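Local structure of outer membrane porin protein 32 (Delftia acidovorans, 2FGQ) at residues A[135-140]-A[153-158]; A[92-97]-A[131-136]; A[24-29]-A[309-314]. The protein forms anion-selective channels as a homotrimer of beta-barrel porins in the bacterial outer membrane. One frame throughout, in Å; residues are numbered along the deposited sequence.

Contact 1: A[135-140]-A[153-158]; sequences NNLISY and GYAFDE. With CA (calcium ion), chain C.
A calcium site between subunits closes the open end of this antiparallel beta hairpin; the side chains of Asn136 and Glu158 come toward each other from opposite directions and meet at the ion. Asn136 OD1 binds the calcium ion at 2.3 Å, and Glu158 binds it through both carboxylate oxygens, with OE1 at 2.5 Å. The ion probably offsets the repulsion between Asn136 OD1 and Glu158 OE2, 3.1 Å apart, whose amide and carboxylate planes are turned 37° from each other. Leu29 O, Gly309 O and Asp64 OD2 of a neighbouring subunit, with one water, complete the shell. With CG anti to the carbonyl carbon (chi1 -52°), Asn136 faces the ion with OD1 and Phe156 O with ND2, a weak hydrogen bond that a water also bridges. Behind the site the strands pair through Ile138 N to Tyr154 O (2.9 Å) and its return bond, Tyr154 N to Ile138 O. Phe156 N also donates to Asn136 O (3.1 Å). Ile138 CD1 meets the Phe156 ring at its edge, 3.7 Å from CE1. The hairpin sits in the barrel wall between strands 86-90 and 171-179, and Ile138 packs on Val14 of the neighbouring subunit.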
loop_
_atom_site.group_PDB
_atom_site.type_symbol
_atom_site.label_atom_id
_atom_site.label_comp_id
_atom_site.label_asym_id
_atom_site.label_seq_id
_atom_site.Cartn_x
_atom_site.Cartn_y
_atom_site.Cartn_z
ATOM N N ASN A 135 -5.213 -15.257 8.957
ATOM C CA ASN A 135 -4.504 -14.365 9.881
ATOM C C ASN A 135 -4.062 -15.127 11.116
ATOM O O ASN A 135 -4.645 -16.150 11.484
ATOM C CB ASN A 135 -5.424 -13.221 10.337
ATOM C CG ASN A 135 -5.917 -12.310 9.186
ATOM O OD1 ASN A 135 -7.041 -11.746 9.227
ATOM N ND2 ASN A 135 -5.121 -12.148 8.233
ATOM N N ASN A 136 -3.036 -14.601 11.758
ATOM C CA ASN A 136 -2.652 -15.054 13.109
ATOM C C ASN A 136 -2.269 -16.517 13.116
ATOM O O ASN A 136 -2.488 -17.225 14.116
ATOM C CB ASN A 136 -3.813 -14.862 14.072
ATOM C CG ASN A 136 -4.378 -13.421 14.012
ATOM O OD1 ASN A 136 -3.607 -12.449 13.990
ATOM N ND2 ASN A 136 -5.706 -13.283 13.932
ATOM N N LEU A 137 -1.598 -16.940 12.045
ATOM C CA LEU A 137 -1.266 -18.341 11.795
ATOM C C LEU A 137 0.157 -18.739 12.256
ATOM O O LEU A 137 1.137 -18.011 12.048
ATOM C CB LEU A 137 -1.426 -18.581 10.288
ATOM C CG LEU A 137 -1.095 -20.000 9.801
ATOM C CD1 LEU A 137 -2.114 -21.036 10.293
ATOM C CD2 LEU A 137 -1.070 -19.976 8.295
ATOM N N ILE A 138 0.239 -19.915 12.872
ATOM C CA ILE A 138 1.507 -20.587 13.132
ATOM C C ILE A 138 1.447 -21.907 12.421
ATOM O O ILE A 138 0.476 -22.647 12.618
ATOM C CB ILE A 138 1.705 -20.861 14.634
ATOM C CG1 ILE A 138 1.762 -19.550 15.383
ATOM C CG2 ILE A 138 3.006 -21.625 14.821
ATOM C CD1 ILE A 138 1.980 -19.663 16.920
ATOM N N SER A 139 2.459 -22.188 11.602
ATOM C CA SER A 139 2.494 -23.470 10.910
ATOM C C SER A 139 3.816 -24.167 11.113
ATOM O O SER A 139 4.852 -23.528 11.369
ATOM C CB SER A 139 2.275 -23.340 9.434
ATOM O OG SER A 139 1.040 -22.766 9.129
ATOM N N TYR A 140 3.749 -25.484 11.036
ATOM C CA TYR A 140 4.915 -26.350 11.126
ATOM C C TYR A 140 4.853 -27.327 9.955
ATOM O O TYR A 140 3.854 -28.012 9.765
ATOM C CB TYR A 140 4.955 -27.097 12.460
ATOM C CG TYR A 140 6.000 -28.187 12.467
ATOM C CD1 TYR A 140 7.332 -27.895 12.162
ATOM C CD2 TYR A 140 5.667 -29.510 12.723
ATOM C CE1 TYR A 140 8.290 -28.870 12.081
ATOM C CE2 TYR A 140 6.634 -30.498 12.635
ATOM C CZ TYR A 140 7.934 -30.174 12.334
ATOM O OH TYR A 140 8.869 -31.192 12.287
ATOM N N GLY A 153 -1.157 -26.496 11.160
ATOM C CA GLY A 153 -1.339 -25.078 11.430
ATOM C C GLY A 153 -2.398 -24.824 12.470
ATOM O O GLY A 153 -3.357 -25.586 12.610
ATOM N N TYR A 154 -2.198 -23.737 13.201
ATOM C CA TYR A 154 -3.133 -23.209 14.177
ATOM C C TYR A 154 -3.188 -21.694 13.956
ATOM O O TYR A 154 -2.174 -21.069 13.948
ATOM C CB TYR A 154 -2.696 -23.486 15.636
ATOM C CG TYR A 154 -3.767 -23.060 16.596
ATOM C CD1 TYR A 154 -4.800 -23.933 16.931
ATOM C CD2 TYR A 154 -3.798 -21.769 17.122
ATOM C CE1 TYR A 154 -5.830 -23.537 17.794
ATOM C CE2 TYR A 154 -4.814 -21.371 17.980
ATOM C CZ TYR A 154 -5.831 -22.260 18.306
ATOM O OH TYR A 154 -6.857 -21.872 19.158
ATOM N N ALA A 155 -4.376 -21.164 13.793
ATOM C CA ALA A 155 -4.553 -19.709 13.720
ATOM C C ALA A 155 -5.443 -19.303 14.860
ATOM O O ALA A 155 -6.522 -19.834 15.044
ATOM C CB ALA A 155 -5.148 -19.217 12.397
ATOM N N PHE A 156 -4.991 -18.301 15.595
ATOM C CA PHE A 156 -5.716 -17.759 16.710
ATOM C C PHE A 156 -6.916 -16.899 16.279
ATOM O O PHE A 156 -6.819 -16.051 15.404
ATOM C CB PHE A 156 -4.791 -16.871 17.547
ATOM C CG PHE A 156 -3.605 -17.581 18.133
ATOM C CD1 PHE A 156 -2.416 -17.646 17.457
ATOM C CD2 PHE A 156 -3.675 -18.142 19.391
ATOM C CE1 PHE A 156 -1.321 -18.283 18.010
ATOM C CE2 PHE A 156 -2.571 -18.806 19.957
ATOM C CZ PHE A 156 -1.402 -18.884 19.267
ATOM N N ASP A 157 -8.030 -17.081 16.953
ATOM C CA ASP A 157 -9.208 -16.264 16.754
ATOM C C ASP A 157 -9.138 -14.907 17.405
ATOM O O ASP A 157 -9.737 -13.957 16.899
ATOM C CB ASP A 157 -10.458 -16.985 17.251
ATOM C CG ASP A 157 -10.307 -17.499 18.637
ATOM O OD1 ASP A 157 -10.713 -16.815 19.630
ATOM O OD2 ASP A 157 -9.729 -18.583 18.845
ATOM N N GLU A 158 -8.431 -14.834 18.514
ATOM C CA GLU A 158 -8.256 -13.568 19.246
ATOM C C GLU A 158 -9.597 -12.971 19.695
ATOM O O GLU A 158 -9.772 -11.750 19.795
ATOM C CB GLU A 158 -7.442 -12.556 18.416
ATOM C CG GLU A 158 -6.118 -13.169 18.044
ATOM C CD GLU A 158 -5.210 -12.343 17.168
ATOM O OE1 GLU A 158 -5.634 -11.307 16.604
ATOM O OE2 GLU A 158 -4.042 -12.807 17.021
HETATM CA CA CA C . -3.343 -10.840 15.660
HETATM O O HOH W 1 -8.029 -14.955 13.177
HETATM O O HOH W 2 -4.873 -9.395 14.380
#

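Contact 2: A[92-97]-A[131-136]; sequences RDLVPT and GIRANN. With CA (calcium ion), chain C; MLT (D-malate), chain H.
Asp93 and Ala134 form the hydrogen-bonded pair of a two-stranded antiparallel sheet: Ala134 N donates to Asp93 O (3.1 Å). Val95 N donates to Ile132 O (3.0 Å), an acceptor that Ser98 OG also uses. Gly131 O takes a water that in turn accepts from Thr97 OG1. Arg133, extended from CG to NE, uses all three nitrogens: NH1 points almost straight at D-malate O3 (3.1 Å, 175°), NH2 reaches O2 at a more bent 141°, and NE is held by Arg75 O. Leu94 CD2 lies over the centre of one face of this guanidinium and presses tightly on Ile132 CG2 from the side. Arg92 crosses Arg133 at about a right angle, with Arg133 CB over its guanidinium face, 3.6 Å from Arg92 NH2. Arg92 NH1 forms a salt bridge with Asp128, and Arg92 NE bonds to Lys74 O; Asp93 pairs with Arg89. Val95 CG1 packs on Ala134 CB (3.6 Å). Leu94 and Arg133 line the malate pocket, consistent with anion selectivity. Both segments belong to the long loop between strands 86-90 and 137-141, folded into the barrel like constriction loop L3 of general porins, with strand 76-83 beside Arg92, Tyr171 against Val95, and helix 96-101 following Val95.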
loop_
_atom_site.group_PDB
_atom_site.type_symbol
_atom_site.label_atom_id
_atom_site.label_comp_id
_atom_site.label_asym_id
_atom_site.label_seq_id
_atom_site.Cartn_x
_atom_site.Cartn_y
_atom_site.Cartn_z
ATOM N N ARG A 92 0.507 -14.326 8.559
ATOM C CA ARG A 92 -0.474 -14.637 7.548
ATOM C C ARG A 92 0.145 -15.413 6.374
ATOM O O ARG A 92 1.219 -15.072 5.878
ATOM C CB ARG A 92 -1.101 -13.364 7.004
ATOM C CG ARG A 92 -2.233 -13.740 6.003
ATOM C CD ARG A 92 -3.068 -12.632 5.639
ATOM N NE ARG A 92 -3.941 -12.942 4.536
ATOM C CZ ARG A 92 -5.169 -13.414 4.656
ATOM N NH1 ARG A 92 -5.683 -13.778 5.831
ATOM N NH2 ARG A 92 -5.898 -13.549 3.569
ATOM N N ASP A 93 -0.540 -16.458 5.951
ATOM C CA ASP A 93 -0.062 -17.305 4.872
ATOM C C ASP A 93 -1.190 -18.192 4.433
ATOM O O ASP A 93 -2.257 -18.268 5.081
ATOM C CB ASP A 93 1.076 -18.156 5.445
ATOM C CG ASP A 93 1.997 -18.758 4.413
ATOM O OD1 ASP A 93 1.832 -18.618 3.151
ATOM O OD2 ASP A 93 2.978 -19.437 4.838
ATOM N N LEU A 94 -0.950 -18.883 3.344
ATOM C CA LEU A 94 -1.739 -20.086 3.052
ATOM C C LEU A 94 -1.744 -21.033 4.242
ATOM O O LEU A 94 -0.708 -21.246 4.872
ATOM C CB LEU A 94 -1.176 -20.837 1.841
ATOM C CG LEU A 94 -1.264 -20.102 0.503
ATOM C CD1 LEU A 94 -0.387 -20.847 -0.484
ATOM C CD2 LEU A 94 -2.678 -20.055 0.052
ATOM N N VAL A 95 -2.911 -21.561 4.580
ATOM C CA VAL A 95 -2.953 -22.605 5.614
ATOM C C VAL A 95 -2.412 -23.913 5.007
ATOM O O VAL A 95 -2.394 -24.061 3.805
ATOM C CB VAL A 95 -4.383 -22.804 6.187
ATOM C CG1 VAL A 95 -4.825 -21.515 6.892
ATOM C CG2 VAL A 95 -5.384 -23.233 5.140
ATOM N N PRO A 96 -1.916 -24.835 5.845
ATOM C CA PRO A 96 -1.269 -26.035 5.278
ATOM C C PRO A 96 -2.169 -26.842 4.362
ATOM O O PRO A 96 -1.689 -27.373 3.371
ATOM C CB PRO A 96 -0.865 -26.826 6.522
ATOM C CG PRO A 96 -0.757 -25.832 7.577
ATOM C CD PRO A 96 -1.810 -24.798 7.316
ATOM N N THR A 97 -3.452 -26.934 4.684
ATOM C CA THR A 97 -4.366 -27.729 3.864
ATOM C C THR A 97 -4.525 -27.150 2.450
ATOM O O THR A 97 -4.462 -27.900 1.477
ATOM C CB THR A 97 -5.721 -27.867 4.584
ATOM O OG1 THR A 97 -6.116 -26.617 5.174
ATOM C CG2 THR A 97 -5.571 -28.869 5.733
ATOM N N GLY A 131 -11.246 -20.922 3.091
ATOM C CA GLY A 131 -10.313 -21.925 3.560
ATOM C C GLY A 131 -8.922 -21.857 2.977
ATOM O O GLY A 131 -8.159 -22.820 3.071
ATOM N N ILE A 132 -8.556 -20.709 2.385
ATOM C CA ILE A 132 -7.275 -20.610 1.685
ATOM C C ILE A 132 -6.126 -20.046 2.583
ATOM O O ILE A 132 -5.085 -20.677 2.713
ATOM C CB ILE A 132 -7.433 -19.830 0.375
ATOM C CG1 ILE A 132 -8.394 -20.545 -0.560
ATOM C CG2 ILE A 132 -6.067 -19.651 -0.259
ATOM C CD1 ILE A 132 -8.703 -19.831 -1.864
ATOM N N ARG A 133 -6.313 -18.876 3.183
ATOM C CA ARG A 133 -5.325 -18.284 4.048
ATOM C C ARG A 133 -5.910 -18.033 5.442
ATOM O O ARG A 133 -7.125 -18.078 5.619
ATOM C CB ARG A 133 -4.843 -16.974 3.460
ATOM C CG ARG A 133 -4.002 -17.130 2.234
ATOM C CD ARG A 133 -3.518 -15.808 1.620
ATOM N NE ARG A 133 -2.539 -16.066 0.567
ATOM C CZ ARG A 133 -2.839 -16.459 -0.656
ATOM N NH1 ARG A 133 -4.106 -16.553 -1.043
ATOM N NH2 ARG A 133 -1.858 -16.756 -1.493
ATOM N N ALA A 134 -5.047 -17.725 6.399
ATOM C CA ALA A 134 -5.475 -17.308 7.722
ATOM C C ALA A 134 -4.588 -16.215 8.283
ATOM O O ALA A 134 -3.366 -16.294 8.152
ATOM C CB ALA A 134 -5.421 -18.494 8.707
ATOM N N ASN A 135 -5.213 -15.257 8.957
ATOM C CA ASN A 135 -4.504 -14.365 9.881
ATOM C C ASN A 135 -4.062 -15.127 11.116
ATOM O O ASN A 135 -4.645 -16.150 11.484
ATOM C CB ASN A 135 -5.424 -13.221 10.337
ATOM C CG ASN A 135 -5.917 -12.310 9.186
ATOM O OD1 ASN A 135 -7.041 -11.746 9.227
ATOM N ND2 ASN A 135 -5.121 -12.148 8.233
ATOM N N ASN A 136 -3.036 -14.601 11.758
ATOM C CA ASN A 136 -2.652 -15.054 13.109
ATOM C C ASN A 136 -2.269 -16.517 13.116
ATOM O O ASN A 136 -2.488 -17.225 14.116
ATOM C CB ASN A 136 -3.813 -14.862 14.072
ATOM C CG ASN A 136 -4.378 -13.421 14.012
ATOM O OD1 ASN A 136 -3.607 -12.449 13.990
ATOM N ND2 ASN A 136 -5.706 -13.283 13.932
HETATM CA CA CA C . -3.343 -10.840 15.660
HETATM C C1 MLT H . -2.581 -18.277 -4.572
HETATM O O1 MLT H . -2.587 -17.832 -5.835
HETATM O O2 MLT H . -1.488 -18.682 -3.993
HETATM C C2 MLT H . -3.805 -18.416 -3.745
HETATM O O3 MLT H . -4.688 -17.350 -3.984
HETATM C C3 MLT H . -4.401 -19.792 -4.001
HETATM C C4 MLT H . -3.252 -20.776 -3.918
HETATM O O4 MLT H . -2.042 -20.516 -4.356
HETATM O O5 MLT H . -3.403 -21.928 -3.394
HETATM O O HOH W 3 -8.274 -25.317 4.270
HETATM O O HOH W 2 -4.873 -9.395 14.380
#

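Contact 3: A[24-29]-A[309-314]; sequences DSRYGL and GVYAGG. With CA (calcium ion), chain B.
Gly309 and Leu29 meet through a calcium ion, Gly309 O binding it at 2.3 Å and Leu29 O at 2.4 Å. With the metal as common partner, Gly309 O and Leu29 O approach to 3.3 Å. Asp64 of the same chain, a water, and Asn136 and Glu158 of a neighbouring subunit fill the remaining positions. The contact ties the long loop between strands 286-297 and 320-331 to the beginning of strand 26-48, beside strand 4-17. Next along the loop, Val310 turns its side chain toward strand 26-48 and lays both methyls along the backbone: CG1 lies 3.7 Å from Tyr27 C, and CG2 3.6 Å from Gly28 C. With CG1 anti to the backbone N (chi1 177°), the two branches can follow the strand one residue apart. Gly28 has no side chain to stand in the way of CG2, and Val310 CG1 also reaches Arg26 CG. The geometry at Val310 and Tyr311 fits a classic beta bulge. Tyr311 then crosses Arg26 at about a right angle, its CD1 over one guanidinium face and 3.6 Å from Arg26 NH2. The planes stand 52° apart, too steep for a parallel stack. Arg26 bends at chi2 and chi3, which folds its guanidinium back to this place; the charge itself is paired with Asp20. Further on, Gly313 N sits over the centre of the Tyr311 ring, and Tyr311 OH donates to a lone pair of Gly314 O (2.7 Å). With no hydrogen bond between the segments, loop and strand are joined by the shared metal and by packing, and because the calcium shell includes a second chain, this junction also bonds subunit to subunit.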
loop_
_atom_site.group_PDB
_atom_site.type_symbol
_atom_site.label_atom_id
_atom_site.label_comp_id
_atom_site.label_asym_id
_atom_site.label_seq_id
_atom_site.Cartn_x
_atom_site.Cartn_y
_atom_site.Cartn_z
ATOM N N ASP A 24 -26.224 -10.801 -19.330
ATOM C CA ASP A 24 -25.470 -9.972 -20.296
ATOM C C ASP A 24 -24.016 -10.406 -20.371
ATOM O O ASP A 24 -23.455 -10.805 -19.364
ATOM C CB ASP A 24 -25.484 -8.517 -19.858
ATOM C CG ASP A 24 -26.881 -7.934 -19.807
ATOM O OD1 ASP A 24 -27.709 -8.273 -20.673
ATOM O OD2 ASP A 24 -27.228 -7.135 -18.925
ATOM N N SER A 25 -23.417 -10.330 -21.553
ATOM C CA SER A 25 -21.994 -10.635 -21.684
ATOM C C SER A 25 -21.133 -9.529 -21.067
ATOM O O SER A 25 -21.574 -8.391 -20.870
ATOM C CB SER A 25 -21.625 -10.895 -23.130
ATOM O OG SER A 25 -21.855 -9.743 -23.921
ATOM N N ARG A 26 -19.894 -9.891 -20.748
ATOM C CA ARG A 26 -18.931 -8.966 -20.182
ATOM C C ARG A 26 -17.593 -9.254 -20.762
ATOM O O ARG A 26 -17.200 -10.381 -20.943
ATOM C CB ARG A 26 -18.867 -9.116 -18.659
ATOM C CG ARG A 26 -18.322 -7.919 -17.950
ATOM C CD ARG A 26 -19.335 -6.846 -17.630
ATOM N NE ARG A 26 -20.437 -7.213 -16.749
ATOM C CZ ARG A 26 -20.529 -6.932 -15.440
ATOM N NH1 ARG A 26 -19.559 -6.326 -14.782
ATOM N NH2 ARG A 26 -21.613 -7.268 -14.781
ATOM N N TYR A 27 -16.868 -8.214 -21.078
ATOM C CA TYR A 27 -15.505 -8.431 -21.481
ATOM C C TYR A 27 -14.646 -7.280 -21.033
ATOM O O TYR A 27 -15.137 -6.201 -20.703
ATOM C CB TYR A 27 -15.442 -8.676 -22.960
ATOM C CG TYR A 27 -15.934 -7.506 -23.736
ATOM C CD1 TYR A 27 -15.067 -6.535 -24.133
ATOM C CD2 TYR A 27 -17.288 -7.366 -24.042
ATOM C CE1 TYR A 27 -15.501 -5.429 -24.846
ATOM C CE2 TYR A 27 -17.746 -6.212 -24.732
ATOM C CZ TYR A 27 -16.835 -5.262 -25.128
ATOM O OH TYR A 27 -17.219 -4.127 -25.839
ATOM N N GLY A 28 -13.356 -7.522 -20.978
ATOM C CA GLY A 28 -12.507 -6.536 -20.337
ATOM C C GLY A 28 -11.069 -6.927 -20.233
ATOM O O GLY A 28 -10.636 -7.933 -20.800
ATOM N N LEU A 29 -10.330 -6.119 -19.468
ATOM C CA LEU A 29 -8.934 -6.385 -19.165
ATOM C C LEU A 29 -8.941 -6.926 -17.737
ATOM O O LEU A 29 -9.388 -6.236 -16.840
ATOM C CB LEU A 29 -8.069 -5.125 -19.282
ATOM C CG LEU A 29 -6.561 -5.441 -19.326
ATOM C CD1 LEU A 29 -6.188 -5.910 -20.727
ATOM C CD2 LEU A 29 -5.738 -4.276 -18.879
ATOM N N GLY A 309 -10.992 -9.363 -12.466
ATOM C CA GLY A 309 -10.864 -8.045 -13.072
ATOM C C GLY A 309 -11.840 -7.804 -14.180
ATOM O O GLY A 309 -11.833 -6.711 -14.750
ATOM N N VAL A 310 -12.670 -8.796 -14.507
ATOM C CA VAL A 310 -13.691 -8.605 -15.544
ATOM C C VAL A 310 -15.069 -8.921 -14.990
ATOM O O VAL A 310 -15.918 -8.037 -14.887
ATOM C CB VAL A 310 -13.376 -9.381 -16.849
ATOM C CG1 VAL A 310 -14.505 -9.208 -17.871
ATOM C CG2 VAL A 310 -12.072 -8.864 -17.428
ATOM N N TYR A 311 -15.285 -10.180 -14.622
ATOM C CA TYR A 311 -16.526 -10.564 -13.967
ATOM C C TYR A 311 -16.280 -11.886 -13.242
ATOM O O TYR A 311 -15.825 -12.851 -13.855
ATOM C CB TYR A 311 -17.673 -10.714 -14.971
ATOM C CG TYR A 311 -18.992 -10.998 -14.257
ATOM C CD1 TYR A 311 -19.615 -10.020 -13.508
ATOM C CD2 TYR A 311 -19.544 -12.293 -14.248
ATOM C CE1 TYR A 311 -20.772 -10.299 -12.787
ATOM C CE2 TYR A 311 -20.728 -12.576 -13.521
ATOM C CZ TYR A 311 -21.324 -11.580 -12.801
ATOM O OH TYR A 311 -22.479 -11.807 -12.083
ATOM N N ALA A 312 -16.607 -11.920 -11.961
ATOM C CA ALA A 312 -16.445 -13.122 -11.144
ATOM C C ALA A 312 -17.659 -13.364 -10.249
ATOM O O ALA A 312 -17.562 -14.119 -9.258
ATOM C CB ALA A 312 -15.167 -13.011 -10.319
ATOM N N GLY A 313 -18.802 -12.791 -10.625
ATOM C CA GLY A 313 -20.042 -13.014 -9.908
ATOM C C GLY A 313 -20.748 -14.260 -10.401
ATOM O O GLY A 313 -20.220 -15.083 -11.146
ATOM N N GLY A 314 -21.974 -14.397 -9.937
ATOM C CA GLY A 314 -22.803 -15.517 -10.288
ATOM C C GLY A 314 -23.552 -15.336 -11.582
ATOM O O GLY A 314 -23.475 -14.308 -12.269
HETATM CA CA CA B . -10.670 -4.856 -15.379
HETATM O O HOH W 4 -11.319 -3.698 -13.304
#

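Overall arrangement
All three contacts are partly buried. Contacts 1 and 2 adjoin: their centres lie 8 Å apart, they share Asn135 and Asn136, and Leu137 and Ala155 of contact 1 pack on the short strands of contact 2. Contact 2 lies nearest the chain centre, in the channel interior, with a two-stranded sheet of its own; contacts 1 and 3 reach the same barrel sheet at its periphery, facing other subunits. Within one chain they lie across the barrel, about 21 Å apart at the nearest atoms. In the trimer, contacts 1 and 3 supply most ligands of the same type of calcium site, side-chain oxygens and backbone carbonyls respectively, with Asp64 and a water completing it. Contact 2 instead directs an arginine at an anionic ligand.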